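Local coordinates for AP205 bacteriophage COAT protein (Acinetobacter phage ap205, PDB 5FS4) that forms the capsid of a small single-stranded RNA bacteriophage, its subunits pairing into dimers that probably serve as the building blocks of the shell, at residues Met3-Ile11 against Trp20-Phe30. The protein carries 2 engineered substitutions. Sequence-based numbering, arbitrary orientation.
Sequences MANKPMQPI and WSDPTRLSTTF
Gln9 and Ser21 form an antiparallel hydrogen-bonded pair in the beta hairpin of strands 5-14 and 17-22, Gln9 N to Ser21 O and Ser21 N to Gln9 O both spanning 2.9 Å, where segments 9-11 and 20-22 cross at a steep 116°. The non-hydrogen-bonded pair beside it sets Pro10 against Trp20, a place that suits proline because it asks for no N-H. Pro10 CA lies over one face of the indole and the pyrrolidine runs obliquely past its pyrrole side, Pro10 CD 3.5 Å from Trp20 CD1, while Met8 O sits at the ring's edge. On the face that carries Gln9 and Ser21, Ser21 OG is met by Ile11 CG2 at 3.5 Å, the serine being small enough to admit the branched neighbour.

Met8, buried, crosses toward the adjoining strand 28-30. Its chain is extended until chi3 (75°) bends the terminal methyl inward, bringing CE to 3.3 Å from Thr28 O; a flexible thioether fits such a bent path.

Beyond the bridged pairs, toward Lys6 and the 22-25 turn, the contact turns polar. Lys6 has the length to reach Thr24, its NZ donating to OG1 at 2.9 Å. Asp22 makes an Asx turn: its OD1 accepts Thr24 N and Thr24 OG1 from the same face of the carboxylate, and a water bridges OD1 to Pro7 O. A second water links Lys6 NZ to Asp22 OD2, 4.7 Å apart. Charge attraction thus probably supplements a hydrogen-bonded network that ties the turn to the strand outermost in this chain's sheet, which at Asn5 pairs with a strand of the second subunit.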
loop_
_atom_site.group_PDB
_atom_site.type_symbol
_atom_site.label_atom_id
_atom_site.label_comp_id
_atom_site.label_asym_id
_atom_site.label_seq_id
_atom_site.Cartn_x
_atom_site.Cartn_y
_atom_site.Cartn_z
ATOM N N MET B 3 14.966 -12.944 9.941
ATOM C CA MET B 3 14.332 -12.613 8.663
ATOM C C MET B 3 13.311 -13.676 8.316
ATOM O O MET B 3 12.821 -13.681 7.207
ATOM C CB MET B 3 15.361 -12.464 7.515
ATOM C CG MET B 3 16.214 -11.217 7.595
ATOM S SD MET B 3 17.342 -11.205 6.159
ATOM C CE MET B 3 18.482 -12.419 6.667
ATOM N N ALA B 4 12.951 -14.545 9.265
ATOM C CA ALA B 4 12.021 -15.652 9.003
ATOM C C ALA B 4 10.596 -15.219 9.262
ATOM O O ALA B 4 10.016 -15.539 10.315
ATOM C CB ALA B 4 12.354 -16.884 9.834
ATOM N N ASN B 5 10.027 -14.538 8.255
ATOM C CA ASN B 5 8.663 -14.051 8.349
ATOM C C ASN B 5 7.754 -15.230 8.434
ATOM O O ASN B 5 7.993 -16.214 7.701
ATOM C CB ASN B 5 8.308 -13.189 7.136
ATOM C CG ASN B 5 8.969 -11.847 7.206
ATOM O OD1 ASN B 5 8.358 -10.856 7.648
ATOM N ND2 ASN B 5 10.231 -11.796 6.845
ATOM N N LYS B 6 6.758 -15.144 9.318
ATOM C CA LYS B 6 5.824 -16.257 9.533
ATOM C C LYS B 6 4.889 -16.471 8.359
ATOM O O LYS B 6 4.324 -15.483 7.854
ATOM C CB LYS B 6 5.012 -16.058 10.803
ATOM C CG LYS B 6 5.820 -16.042 12.083
ATOM C CD LYS B 6 4.948 -15.779 13.288
ATOM C CE LYS B 6 5.382 -16.497 14.545
ATOM N NZ LYS B 6 4.502 -16.117 15.701
ATOM N N PRO B 7 4.736 -17.735 7.914
ATOM C CA PRO B 7 3.855 -18.009 6.794
ATOM C C PRO B 7 2.384 -17.898 7.213
ATOM O O PRO B 7 2.019 -18.219 8.342
ATOM C CB PRO B 7 4.233 -19.434 6.410
ATOM C CG PRO B 7 4.650 -20.056 7.680
ATOM C CD PRO B 7 5.449 -18.965 8.333
ATOM N N MET B 8 1.534 -17.471 6.270
ATOM C CA MET B 8 0.124 -17.262 6.500
ATOM C C MET B 8 -0.599 -18.256 5.621
ATOM O O MET B 8 -0.060 -18.615 4.598
ATOM C CB MET B 8 -0.199 -15.798 6.187
ATOM C CG MET B 8 0.492 -14.795 7.129
ATOM S SD MET B 8 0.180 -13.040 6.791
ATOM C CE MET B 8 -1.400 -13.170 7.444
ATOM N N GLN B 9 -1.721 -18.798 6.077
ATOM C CA GLN B 9 -2.507 -19.822 5.343
ATOM C C GLN B 9 -3.866 -19.262 4.838
ATOM O O GLN B 9 -4.497 -18.465 5.550
ATOM C CB GLN B 9 -2.816 -21.034 6.247
ATOM C CG GLN B 9 -1.592 -21.766 6.798
ATOM C CD GLN B 9 -0.635 -22.264 5.717
ATOM O OE1 GLN B 9 -1.058 -22.535 4.576
ATOM N NE2 GLN B 9 0.683 -22.369 6.056
ATOM N N PRO B 10 -4.300 -19.664 3.597
ATOM C CA PRO B 10 -5.637 -19.287 3.155
ATOM C C PRO B 10 -6.638 -19.816 4.194
ATOM O O PRO B 10 -6.487 -20.959 4.611
ATOM C CB PRO B 10 -5.805 -20.004 1.815
ATOM C CG PRO B 10 -4.454 -20.478 1.382
ATOM C CD PRO B 10 -3.578 -20.505 2.615
ATOM N N ILE B 11 -7.570 -18.991 4.711
ATOM C CA ILE B 11 -8.641 -19.470 5.654
ATOM C C ILE B 11 -10.014 -19.444 4.992
ATOM O O ILE B 11 -10.870 -20.284 5.276
ATOM C CB ILE B 11 -8.731 -18.743 7.059
ATOM C CG1 ILE B 11 -8.569 -17.207 6.989
ATOM C CG2 ILE B 11 -7.763 -19.345 8.069
ATOM C CD1 ILE B 11 -9.919 -16.504 7.032
ATOM N N TRP B 20 -5.781 -14.806 3.767
ATOM C CA TRP B 20 -4.705 -15.553 4.413
ATOM C C TRP B 20 -4.647 -15.024 5.854
ATOM O O TRP B 20 -4.911 -13.832 6.109
ATOM C CB TRP B 20 -3.344 -15.312 3.721
ATOM C CG TRP B 20 -3.065 -16.013 2.488
ATOM C CD1 TRP B 20 -2.388 -17.187 2.366
ATOM C CD2 TRP B 20 -3.338 -15.559 1.151
ATOM N NE1 TRP B 20 -2.243 -17.515 1.040
ATOM C CE2 TRP B 20 -2.840 -16.554 0.272
ATOM C CE3 TRP B 20 -3.985 -14.423 0.609
ATOM C CZ2 TRP B 20 -3.002 -16.481 -1.105
ATOM C CZ3 TRP B 20 -4.122 -14.320 -0.754
ATOM C CH2 TRP B 20 -3.626 -15.342 -1.615
ATOM N N SER B 21 -4.346 -15.906 6.808
ATOM C CA SER B 21 -4.133 -15.434 8.169
ATOM C C SER B 21 -2.990 -16.210 8.830
ATOM O O SER B 21 -2.594 -17.277 8.413
ATOM C CB SER B 21 -5.392 -15.466 9.025
ATOM O OG SER B 21 -5.708 -16.787 9.282
ATOM N N ASP B 22 -2.479 -15.663 9.883
ATOM C CA ASP B 22 -1.309 -16.245 10.526
ATOM C C ASP B 22 -1.825 -17.249 11.519
ATOM O O ASP B 22 -2.610 -16.870 12.397
ATOM C CB ASP B 22 -0.552 -15.155 11.214
ATOM C CG ASP B 22 0.642 -15.674 12.095
ATOM O OD1 ASP B 22 0.897 -16.915 12.303
ATOM O OD2 ASP B 22 1.337 -14.796 12.537
ATOM N N PRO B 23 -1.441 -18.529 11.377
ATOM C CA PRO B 23 -2.129 -19.465 12.307
ATOM C C PRO B 23 -1.776 -19.349 13.750
ATOM O O PRO B 23 -2.507 -19.880 14.589
ATOM C CB PRO B 23 -1.698 -20.851 11.830
ATOM C CG PRO B 23 -0.769 -20.673 10.688
ATOM C CD PRO B 23 -0.610 -19.229 10.379
ATOM N N THR B 24 -0.703 -18.646 14.029
ATOM C CA THR B 24 -0.311 -18.350 15.371
ATOM C C THR B 24 -0.875 -17.032 15.847
ATOM O O THR B 24 -0.627 -16.700 16.992
ATOM C CB THR B 24 1.249 -18.328 15.505
ATOM O OG1 THR B 24 1.835 -17.074 15.041
ATOM C CG2 THR B 24 1.876 -19.479 14.731
ATOM N N ARG B 25 -1.538 -16.234 14.974
ATOM C CA ARG B 25 -2.092 -14.935 15.387
ATOM C C ARG B 25 -3.166 -14.600 14.363
ATOM O O ARG B 25 -2.940 -13.878 13.329
ATOM C CB ARG B 25 -1.041 -13.802 15.520
ATOM C CG ARG B 25 -1.619 -12.480 15.994
ATOM C CD ARG B 25 -0.523 -11.454 16.285
ATOM N NE ARG B 25 -1.024 -10.215 16.873
ATOM C CZ ARG B 25 -1.129 -9.987 18.185
ATOM N NH1 ARG B 25 -0.825 -10.952 19.078
ATOM N NH2 ARG B 25 -1.585 -8.814 18.627
ATOM N N LEU B 26 -4.319 -15.210 14.627
ATOM C CA LEU B 26 -5.373 -15.299 13.608
ATOM C C LEU B 26 -5.905 -13.953 13.201
ATOM O O LEU B 26 -6.416 -13.826 12.088
ATOM C CB LEU B 26 -6.463 -16.218 14.079
ATOM C CG LEU B 26 -5.988 -17.689 14.097
ATOM C CD1 LEU B 26 -6.853 -18.497 15.050
ATOM C CD2 LEU B 26 -5.932 -18.293 12.677
ATOM N N SER B 27 -5.740 -12.933 14.052
ATOM C CA SER B 27 -6.137 -11.553 13.711
ATOM C C SER B 27 -5.224 -10.853 12.674
ATOM O O SER B 27 -5.578 -9.806 12.170
ATOM C CB SER B 27 -6.206 -10.669 14.971
ATOM O OG SER B 27 -4.980 -10.558 15.650
ATOM N N THR B 28 -4.043 -11.405 12.398
ATOM C CA THR B 28 -3.209 -10.946 11.265
ATOM C C THR B 28 -3.726 -11.519 9.930
ATOM O O THR B 28 -3.761 -12.757 9.730
ATOM C CB THR B 28 -1.739 -11.309 11.466
ATOM O OG1 THR B 28 -1.348 -10.760 12.706
ATOM C CG2 THR B 28 -0.860 -10.628 10.411
ATOM N N THR B 29 -4.197 -10.636 9.040
ATOM C CA THR B 29 -4.801 -11.126 7.792
ATOM C C THR B 29 -4.202 -10.374 6.617
ATOM O O THR B 29 -3.742 -9.255 6.764
ATOM C CB THR B 29 -6.348 -11.003 7.744
ATOM O OG1 THR B 29 -6.744 -9.638 7.934
ATOM C CG2 THR B 29 -6.965 -11.793 8.786
ATOM N N PHE B 30 -4.136 -11.052 5.484
ATOM C CA PHE B 30 -3.838 -10.431 4.199
ATOM C C PHE B 30 -4.868 -10.987 3.238
ATOM O O PHE B 30 -4.915 -12.208 3.060
ATOM C CB PHE B 30 -2.455 -10.799 3.693
ATOM C CG PHE B 30 -2.165 -10.217 2.348
ATOM C CD1 PHE B 30 -1.964 -8.829 2.241
ATOM C CD2 PHE B 30 -2.191 -11.030 1.192
ATOM C CE1 PHE B 30 -1.704 -8.237 1.021
ATOM C CE2 PHE B 30 -1.963 -10.421 -0.059
ATOM C CZ PHE B 30 -1.710 -9.049 -0.115
HETATM O O HOH W 1 2.830 -13.861 15.205
HETATM O O HOH W 2 2.624 -18.520 11.060
#